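PDB 1Q1L: chorismate synthase from Aquifex aeolicus, which catalyses the anti-1,4-elimination of phosphate from 5-enolpyruvylshikimate-3-phosphate to give chorismate, with reduced FMN as cofactor. Local coordinates for residues Gly21-Leu26 with Ala81-Asn86; Leu33-Glu38 with Gly149-Lys154; His42-Arg47 with Asp62-Leu67. One frame throughout, in Å; residues are numbered along the deposited sequence.

Interaction 1: residues Gly21-Leu26 with Ala81-Asn86; sequences GLTAIL and ALFIRN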
loop_
_atom_site.group_PDB
_atom_site.type_symbol
_atom_site.label_atom_id
_atom_site.label_comp_id
_atom_site.label_asym_id
_atom_site.label_seq_id
_atom_site.Cartn_x
_atom_site.Cartn_y
_atom_site.Cartn_z
ATOM N N GLY A 21 -27.284 6.626 -0.804
ATOM C CA GLY A 21 -26.395 7.593 -1.424
ATOM C C GLY A 21 -24.979 7.093 -1.638
ATOM O O GLY A 21 -24.696 5.908 -1.495
ATOM N N LEU A 22 -24.087 8.012 -1.990
ATOM C CA LEU A 22 -22.689 7.664 -2.225
ATOM C C LEU A 22 -21.850 8.279 -1.119
ATOM O O LEU A 22 -22.070 9.427 -0.732
ATOM C CB LEU A 22 -22.228 8.208 -3.576
ATOM C CG LEU A 22 -23.120 7.864 -4.773
ATOM C CD1 LEU A 22 -22.585 8.560 -6.016
ATOM C CD2 LEU A 22 -23.171 6.360 -4.970
ATOM N N THR A 23 -20.896 7.512 -0.604
ATOM C CA THR A 23 -20.034 8.007 0.459
ATOM C C THR A 23 -18.571 7.961 0.036
ATOM O O THR A 23 -18.142 7.042 -0.656
ATOM C CB THR A 23 -20.203 7.175 1.748
ATOM O OG1 THR A 23 -21.593 7.084 2.074
ATOM C CG2 THR A 23 -19.477 7.837 2.919
ATOM N N ALA A 24 -17.809 8.960 0.461
ATOM C CA ALA A 24 -16.393 9.020 0.142
ATOM C C ALA A 24 -15.631 9.607 1.306
ATOM O O ALA A 24 -16.127 10.497 1.996
ATOM C CB ALA A 24 -16.159 9.877 -1.099
ATOM N N ILE A 25 -14.432 9.082 1.528
ATOM C CA ILE A 25 -13.553 9.585 2.567
ATOM C C ILE A 25 -12.211 9.801 1.891
ATOM O O ILE A 25 -11.648 8.879 1.296
ATOM C CB ILE A 25 -13.376 8.588 3.743
ATOM C CG1 ILE A 25 -14.711 8.394 4.474
ATOM C CG2 ILE A 25 -12.332 9.131 4.713
ATOM C CD1 ILE A 25 -14.660 7.436 5.661
ATOM N N LEU A 26 -11.722 11.032 1.977
ATOM C CA LEU A 26 -10.453 11.441 1.391
ATOM C C LEU A 26 -9.517 11.856 2.513
ATOM O O LEU A 26 -9.880 12.676 3.351
ATOM C CB LEU A 26 -10.662 12.641 0.457
ATOM C CG LEU A 26 -9.379 13.337 -0.011
ATOM C CD1 LEU A 26 -8.519 12.348 -0.781
ATOM C CD2 LEU A 26 -9.717 14.537 -0.876
ATOM N N ALA A 81 -14.916 13.505 4.876
ATOM C CA ALA A 81 -15.967 12.571 4.504
ATOM C C ALA A 81 -17.094 13.320 3.810
ATOM O O ALA A 81 -17.524 14.380 4.265
ATOM C CB ALA A 81 -16.497 11.843 5.748
ATOM N N LEU A 82 -17.571 12.753 2.706
ATOM C CA LEU A 82 -18.635 13.366 1.928
ATOM C C LEU A 82 -19.752 12.365 1.704
ATOM O O LEU A 82 -19.508 11.158 1.624
ATOM C CB LEU A 82 -18.099 13.801 0.559
ATOM C CG LEU A 82 -16.789 14.591 0.484
ATOM C CD1 LEU A 82 -16.330 14.661 -0.967
ATOM C CD2 LEU A 82 -16.973 15.988 1.062
ATOM N N PHE A 83 -20.980 12.866 1.613
ATOM C CA PHE A 83 -22.116 12.002 1.338
ATOM C C PHE A 83 -22.942 12.661 0.240
ATOM O O PHE A 83 -23.219 13.853 0.300
ATOM C CB PHE A 83 -22.982 11.793 2.581
ATOM C CG PHE A 83 -24.077 10.779 2.381
ATOM C CD1 PHE A 83 -23.765 9.454 2.080
ATOM C CD2 PHE A 83 -25.419 11.154 2.450
ATOM C CE1 PHE A 83 -24.769 8.515 1.849
ATOM C CE2 PHE A 83 -26.433 10.221 2.220
ATOM C CZ PHE A 83 -26.107 8.900 1.917
ATOM N N ILE A 84 -23.308 11.884 -0.773
ATOM C CA ILE A 84 -24.108 12.389 -1.881
ATOM C C ILE A 84 -25.413 11.603 -1.921
ATOM O O ILE A 84 -25.423 10.432 -2.301
ATOM C CB ILE A 84 -23.399 12.195 -3.242
ATOM C CG1 ILE A 84 -22.072 12.953 -3.264
ATOM C CG2 ILE A 84 -24.302 12.684 -4.370
ATOM C CD1 ILE A 84 -21.207 12.622 -4.467
ATOM N N ARG A 85 -26.508 12.240 -1.527
ATOM C CA ARG A 85 -27.798 11.562 -1.536
ATOM C C ARG A 85 -28.237 11.251 -2.960
ATOM O O ARG A 85 -28.004 12.039 -3.875
ATOM C CB ARG A 85 -28.860 12.419 -0.842
ATOM C CG ARG A 85 -28.649 12.569 0.656
ATOM C CD ARG A 85 -29.864 13.187 1.335
ATOM N NE ARG A 85 -29.691 13.289 2.784
ATOM C CZ ARG A 85 -30.621 13.744 3.619
ATOM N NH1 ARG A 85 -31.799 14.143 3.155
ATOM N NH2 ARG A 85 -30.372 13.805 4.922
ATOM N N ASN A 86 -28.858 10.091 -3.146
ATOM C CA ASN A 86 -29.338 9.700 -4.465
ATOM C C ASN A 86 -30.704 10.325 -4.734
ATOM O O ASN A 86 -31.133 10.431 -5.884
ATOM C CB ASN A 86 -29.408 8.175 -4.583
ATOM C CG ASN A 86 -28.035 7.540 -4.754
ATOM O OD1 ASN A 86 -27.252 7.947 -5.616
ATOM N ND2 ASN A 86 -27.739 6.536 -3.936
#
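L22 and I84 face each other as a hydrogen-bonded antiparallel pair, L22 N giving to I84 O and I84 N to L22 O, each at 2.8 Å. A24 and L82 repeat the exchange two residues on, and these four nearly straight bonds fix the strands in register. The face bearing L22, A24, L82 and I84 is closely packed: L22 CB lies 4.2 Å from I84 CB, and A143, A147 and V148 of helix 142-157 cover this side. On the other face I25 CG1 meets A81 CB at 4.1 Å, while F83 reaches across to the start of strand 21-26. Its CG stands anti to the backbone N (chi1 -173°), carrying the ring there: T23 OG1 comes to its edge, near the plane, 3.2 Å from F83 CD1, and F83 CZ reaches G21 CA at 3.6 Å. With an alanine in place of F83, G21 would probably be left without the ring beside its CA and L67 of the second subunit with one packing partner fewer. The end beyond F83 is looser: R85 is exposed and directs its CB away from strand 21-26, and N86 is poorly ordered, although its amide is held by G19 O and R140. The strands are the central pair of a four-stranded antiparallel sheet, one face on helices and the other on a second subunit, consistent with an outer layer of the beta-alpha-beta sandwich of chorismate synthase.

Interaction 2: residues Leu33-Glu38 with Gly149-Lys154; sequences LPLSEE and GAVCKK
L33 begins the contact by laying its CD1 methyl near the end of the 149-154 segment, 4.2 Å from K154 O. P34 follows and supplies the polar link: its carbonyl oxygen accepts a hydrogen bond from K154 NZ at 2.7 Å. The ammonium does not approach on a lone pair but stands above the carbonyl plane, 57° out of it. The lysine gets there by folding. Its CG leaves anti to the backbone N (chi1 -176°) and the chain then bends at chi2 and chi4, curling round the oxygen so that K154 CG is 3.4 Å from P34 O and K154 CE 3.6 Å from it. P34 CB also lies 3.7 Å from K154 NZ, and E39 holds the same ammonium in a salt bridge, which is likely to stabilise its positive charge. L35 comes next and makes the apolar part. Its CD2 sits against both branches of V151, 4.0 Å from V151 CG1 and 4.1 Å from V151 CG2, the two side chains crossing at about a right angle. S36 then turns the chain into the helix as its N-cap, its side chain capping a backbone N just beyond E38; E39 OE2 in return accepts from S36 N, the reciprocal arrangement of a capping box. The lead-in to helix 37-48 is thus fastened to helix 142-157, with I80 of strand 80-85 packed against both L35 and V151, I40 of helix 37-48 against V151, and helix 356-379 reached through C152 and K153.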
loop_
_atom_site.group_PDB
_atom_site.type_symbol
_atom_site.label_atom_id
_atom_site.label_comp_id
_atom_site.label_asym_id
_atom_site.label_seq_id
_atom_site.Cartn_x
_atom_site.Cartn_y
_atom_site.Cartn_z
ATOM N N LEU A 33 -6.785 24.580 4.050
ATOM C CA LEU A 33 -7.166 24.765 2.653
ATOM C C LEU A 33 -8.632 25.188 2.634
ATOM O O LEU A 33 -9.496 24.469 3.133
ATOM C CB LEU A 33 -7.041 23.457 1.868
ATOM C CG LEU A 33 -7.639 23.515 0.451
ATOM C CD1 LEU A 33 -6.721 24.343 -0.446
ATOM C CD2 LEU A 33 -7.816 22.106 -0.120
ATOM N N PRO A 34 -8.935 26.368 2.072
ATOM C CA PRO A 34 -10.341 26.789 2.035
ATOM C C PRO A 34 -11.125 25.777 1.199
ATOM O O PRO A 34 -10.724 25.463 0.081
ATOM C CB PRO A 34 -10.277 28.153 1.357
ATOM C CG PRO A 34 -8.901 28.656 1.729
ATOM C CD PRO A 34 -8.046 27.427 1.566
ATOM N N LEU A 35 -12.231 25.265 1.734
ATOM C CA LEU A 35 -13.043 24.288 1.009
ATOM C C LEU A 35 -14.523 24.448 1.347
ATOM O O LEU A 35 -14.888 24.557 2.516
ATOM C CB LEU A 35 -12.595 22.862 1.355
ATOM C CG LEU A 35 -13.302 21.693 0.648
ATOM C CD1 LEU A 35 -13.006 21.730 -0.850
ATOM C CD2 LEU A 35 -12.825 20.373 1.232
ATOM N N SER A 36 -15.369 24.448 0.322
ATOM C CA SER A 36 -16.805 24.595 0.525
ATOM C C SER A 36 -17.573 23.518 -0.228
ATOM O O SER A 36 -17.042 22.886 -1.142
ATOM C CB SER A 36 -17.267 25.966 0.032
ATOM O OG SER A 36 -17.104 26.061 -1.374
ATOM N N GLU A 37 -18.825 23.307 0.160
ATOM C CA GLU A 37 -19.655 22.323 -0.517
ATOM C C GLU A 37 -19.980 22.825 -1.929
ATOM O O GLU A 37 -20.086 22.037 -2.865
ATOM C CB GLU A 37 -20.953 22.079 0.267
ATOM C CG GLU A 37 -20.728 21.644 1.715
ATOM C CD GLU A 37 -22.003 21.203 2.417
ATOM O OE1 GLU A 37 -22.982 21.980 2.421
ATOM O OE2 GLU A 37 -22.025 20.081 2.971
ATOM N N GLU A 38 -20.131 24.138 -2.082
ATOM C CA GLU A 38 -20.451 24.710 -3.391
ATOM C C GLU A 38 -19.402 24.353 -4.440
ATOM O O GLU A 38 -19.741 24.048 -5.581
ATOM C CB GLU A 38 -20.599 26.231 -3.295
ATOM C CG GLU A 38 -20.668 26.954 -4.646
ATOM C CD GLU A 38 -21.582 26.267 -5.656
ATOM O OE1 GLU A 38 -22.706 25.862 -5.280
ATOM O OE2 GLU A 38 -21.180 26.139 -6.832
ATOM N N GLY A 149 -12.328 14.408 -6.473
ATOM C CA GLY A 149 -11.536 15.184 -7.408
ATOM C C GLY A 149 -11.735 16.681 -7.255
ATOM O O GLY A 149 -10.803 17.465 -7.458
ATOM N N ALA A 150 -12.946 17.092 -6.897
ATOM C CA ALA A 150 -13.231 18.514 -6.710
ATOM C C ALA A 150 -12.347 19.069 -5.603
ATOM O O ALA A 150 -11.870 20.204 -5.680
ATOM C CB ALA A 150 -14.714 18.721 -6.357
ATOM N N VAL A 151 -12.123 18.269 -4.565
ATOM C CA VAL A 151 -11.280 18.710 -3.457
ATOM C C VAL A 151 -9.837 18.831 -3.941
ATOM O O VAL A 151 -9.140 19.798 -3.633
ATOM C CB VAL A 151 -11.348 17.705 -2.266
ATOM C CG1 VAL A 151 -10.470 18.182 -1.119
ATOM C CG2 VAL A 151 -12.790 17.569 -1.794
ATOM N N CYS A 152 -9.393 17.847 -4.711
ATOM C CA CYS A 152 -8.031 17.858 -5.225
ATOM C C CYS A 152 -7.802 19.034 -6.165
ATOM O O CYS A 152 -6.720 19.621 -6.177
ATOM C CB CYS A 152 -7.733 16.534 -5.919
ATOM S SG CYS A 152 -7.808 15.143 -4.767
ATOM N N LYS A 153 -8.819 19.387 -6.945
ATOM C CA LYS A 153 -8.698 20.531 -7.847
ATOM C C LYS A 153 -8.512 21.802 -7.028
ATOM O O LYS A 153 -7.676 22.641 -7.354
ATOM C CB LYS A 153 -9.947 20.693 -8.711
ATOM C CG LYS A 153 -10.085 19.715 -9.859
ATOM C CD LYS A 153 -11.243 20.139 -10.756
ATOM C CE LYS A 153 -11.423 19.204 -11.935
ATOM N NZ LYS A 153 -12.560 19.635 -12.796
ATOM N N LYS A 154 -9.304 21.962 -5.971
ATOM C CA LYS A 154 -9.178 23.151 -5.132
ATOM C C LYS A 154 -7.752 23.222 -4.602
ATOM O O LYS A 154 -7.115 24.278 -4.618
ATOM C CB LYS A 154 -10.169 23.103 -3.967
ATOM C CG LYS A 154 -10.157 24.369 -3.114
ATOM C CD LYS A 154 -10.392 25.613 -3.981
ATOM C CE LYS A 154 -10.179 26.904 -3.194
ATOM N NZ LYS A 154 -11.142 27.040 -2.066
#

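Interaction 3: residues His42-Arg47 with Asp62-Leu67; sequences HELRRR and DTAEIL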
loop_
_atom_site.group_PDB
_atom_site.type_symbol
_atom_site.label_atom_id
_atom_site.label_comp_id
_atom_site.label_asym_id
_atom_site.label_seq_id
_atom_site.Cartn_x
_atom_site.Cartn_y
_atom_site.Cartn_z
ATOM N N HIS A 42 -20.401 22.246 -7.574
ATOM C CA HIS A 42 -20.200 22.754 -8.924
ATOM C C HIS A 42 -19.708 21.645 -9.856
ATOM O O HIS A 42 -20.171 21.529 -10.989
ATOM C CB HIS A 42 -19.192 23.896 -8.944
ATOM C CG HIS A 42 -19.038 24.522 -10.296
ATOM N ND1 HIS A 42 -17.853 25.065 -10.739
ATOM C CD2 HIS A 42 -19.926 24.682 -11.307
ATOM C CE1 HIS A 42 -18.014 25.530 -11.965
ATOM N NE2 HIS A 42 -19.261 25.310 -12.332
ATOM N N GLU A 43 -18.765 20.832 -9.381
ATOM C CA GLU A 43 -18.241 19.746 -10.205
ATOM C C GLU A 43 -19.300 18.661 -10.401
ATOM O O GLU A 43 -19.420 18.089 -11.484
ATOM C CB GLU A 43 -16.982 19.140 -9.574
ATOM C CG GLU A 43 -15.779 20.066 -9.548
ATOM C CD GLU A 43 -15.368 20.550 -10.931
ATOM O OE1 GLU A 43 -15.434 19.754 -11.890
ATOM O OE2 GLU A 43 -14.964 21.726 -11.059
ATOM N N LEU A 44 -20.067 18.375 -9.354
ATOM C CA LEU A 44 -21.111 17.365 -9.462
ATOM C C LEU A 44 -22.138 17.789 -10.512
ATOM O O LEU A 44 -22.680 16.952 -11.234
ATOM C CB LEU A 44 -21.795 17.154 -8.106
ATOM C CG LEU A 44 -20.895 16.526 -7.035
ATOM C CD1 LEU A 44 -21.660 16.390 -5.721
ATOM C CD2 LEU A 44 -20.402 15.163 -7.519
ATOM N N ARG A 45 -22.387 19.092 -10.603
ATOM C CA ARG A 45 -23.346 19.614 -11.573
ATOM C C ARG A 45 -22.850 19.470 -13.015
ATOM O O ARG A 45 -23.632 19.189 -13.920
ATOM C CB ARG A 45 -23.667 21.085 -11.273
ATOM C CG ARG A 45 -24.533 21.282 -10.034
ATOM C CD ARG A 45 -25.206 22.652 -10.030
ATOM N NE ARG A 45 -24.246 23.749 -9.962
ATOM C CZ ARG A 45 -23.647 24.162 -8.847
ATOM N NH1 ARG A 45 -23.911 23.573 -7.687
ATOM N NH2 ARG A 45 -22.777 25.161 -8.896
ATOM N N ARG A 46 -21.550 19.658 -13.227
ATOM C CA ARG A 46 -20.983 19.527 -14.561
ATOM C C ARG A 46 -21.098 18.087 -15.050
ATOM O O ARG A 46 -21.385 17.849 -16.223
ATOM C CB ARG A 46 -19.517 19.962 -14.568
ATOM C CG ARG A 46 -19.297 21.439 -14.257
ATOM C CD ARG A 46 -17.813 21.776 -14.241
ATOM N NE ARG A 46 -17.186 21.547 -15.544
ATOM C CZ ARG A 46 -16.045 20.885 -15.718
ATOM N NH1 ARG A 46 -15.401 20.379 -14.671
ATOM N NH2 ARG A 46 -15.542 20.734 -16.938
ATOM N N ARG A 47 -20.883 17.125 -14.155
ATOM C CA ARG A 47 -20.981 15.717 -14.536
ATOM C C ARG A 47 -22.425 15.361 -14.897
ATOM O O ARG A 47 -22.672 14.647 -15.872
ATOM C CB ARG A 47 -20.515 14.800 -13.401
ATOM C CG ARG A 47 -20.379 13.334 -13.824
ATOM C CD ARG A 47 -20.233 12.400 -12.628
ATOM N NE ARG A 47 -21.497 12.258 -11.919
ATOM C CZ ARG A 47 -22.358 11.261 -12.102
ATOM N NH1 ARG A 47 -22.096 10.291 -12.966
ATOM N NH2 ARG A 47 -23.499 11.250 -11.432
ATOM N N ASP A 62 -27.277 16.945 -8.122
ATOM C CA ASP A 62 -26.439 16.237 -7.163
ATOM C C ASP A 62 -25.777 17.230 -6.230
ATOM O O ASP A 62 -25.277 18.271 -6.662
ATOM C CB ASP A 62 -25.348 15.428 -7.870
ATOM C CG ASP A 62 -25.811 14.042 -8.262
ATOM O OD1 ASP A 62 -26.362 13.333 -7.392
ATOM O OD2 ASP A 62 -25.614 13.656 -9.433
ATOM N N THR A 63 -25.782 16.908 -4.944
ATOM C CA THR A 63 -25.165 17.763 -3.950
ATOM C C THR A 63 -24.426 16.902 -2.944
ATOM O O THR A 63 -24.858 15.794 -2.611
ATOM C CB THR A 63 -26.209 18.617 -3.208
ATOM O OG1 THR A 63 -27.288 17.783 -2.774
ATOM C CG2 THR A 63 -26.743 19.714 -4.112
ATOM N N ALA A 64 -23.302 17.413 -2.465
ATOM C CA ALA A 64 -22.512 16.687 -1.493
ATOM C C ALA A 64 -22.570 17.404 -0.157
ATOM O O ALA A 64 -22.576 18.633 -0.098
ATOM C CB ALA A 64 -21.072 16.585 -1.962
ATOM N N GLU A 65 -22.644 16.630 0.915
ATOM C CA GLU A 65 -22.654 17.203 2.245
ATOM C C GLU A 65 -21.326 16.828 2.870
ATOM O O GLU A 65 -20.925 15.670 2.822
ATOM C CB GLU A 65 -23.807 16.637 3.089
ATOM C CG GLU A 65 -23.601 16.847 4.590
ATOM C CD GLU A 65 -24.841 16.575 5.427
ATOM O OE1 GLU A 65 -25.545 15.574 5.175
ATOM O OE2 GLU A 65 -25.098 17.364 6.357
ATOM N N ILE A 66 -20.628 17.808 3.429
ATOM C CA ILE A 66 -19.354 17.526 4.074
ATOM C C ILE A 66 -19.667 17.050 5.485
ATOM O O ILE A 66 -20.314 17.758 6.255
ATOM C CB ILE A 66 -18.463 18.778 4.128
ATOM C CG1 ILE A 66 -18.088 19.207 2.704
ATOM C CG2 ILE A 66 -17.214 18.493 4.959
ATOM C CD1 ILE A 66 -17.167 20.422 2.634
ATOM N N LEU A 67 -19.210 15.848 5.816
ATOM C CA LEU A 67 -19.462 15.261 7.129
ATOM C C LEU A 67 -18.330 15.451 8.137
ATOM O O LEU A 67 -18.514 15.219 9.333
ATOM C CB LEU A 67 -19.740 13.765 6.978
ATOM C CG LEU A 67 -20.874 13.349 6.040
ATOM C CD1 LEU A 67 -20.880 11.832 5.913
ATOM C CD2 LEU A 67 -22.211 13.855 6.568
HETATM O O HOH W 1 -23.064 14.146 -10.565
#
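L44 and D62 bury almost equal areas in this contact and meet near their backbones, through their CB atoms, L44 CB lying 4.0 Å from D62 CB. The leucine then reaches further along the chain: with CG anti to the carbonyl carbon (chi1 -67°) and CD1 extended beyond it, the CD1 methyl ends 3.8 Å from A64 CB, bridging from the helix to A64. D62 turns its carboxylate the other way, toward R47, the third residue of the contact. The R47 chain runs out from the helix and bends at chi3 (73°), bringing the guanidinium near the acid, with D62 OD2 at its edge and close to its plane. Direct pairing is loose: R47 NH2 to D62 OD2 is a long salt bridge of 3.8 Å, the two flat groups being 39° apart. A water closes the interval. It lies in the guanidinium plane, accepts from R47 NE at 2.8 Å, and donates both to D62 OD2 at 2.8 Å and to L44 O at 2.9 Å, so that one molecule ties the arginine, the acid and a helix carbonyl together. D62 OD2 also forms a salt bridge with R140, and R47 is predicted to bind NADP(+). Helix 37-48 here packs beside strand 64-68, outermost in the sheet of this chain, with I84 of the adjoining strand 80-85 touching both L44 and D62; R47 also packs against A143 and V146 of helix 142-157 and V361 and V362 of helix 356-379.

How the interactions relate
Strands 80-85 and 64-68 are neighbours in one sheet, joining interaction 1 to interaction 3 through probable backbone hydrogen bonds such as L67 N to A81 O at 2.7 Å; their centres lie about 10 Å apart. Interaction 2 shares helix 37-48 with interaction 3, where E37 OE2 probably accepts from I66 N at 2.7 Å, and meets interaction 1 where L26 CD2 packs 3.7 Å from V151 CG1. Toward the predicted cofactor sites, the side chain of L22 comes within about 6 Å of R47, predicted for NADP(+), and about 5 Å of R136, predicted for FMN, nearest atoms. Interaction 2 lies away from these sites.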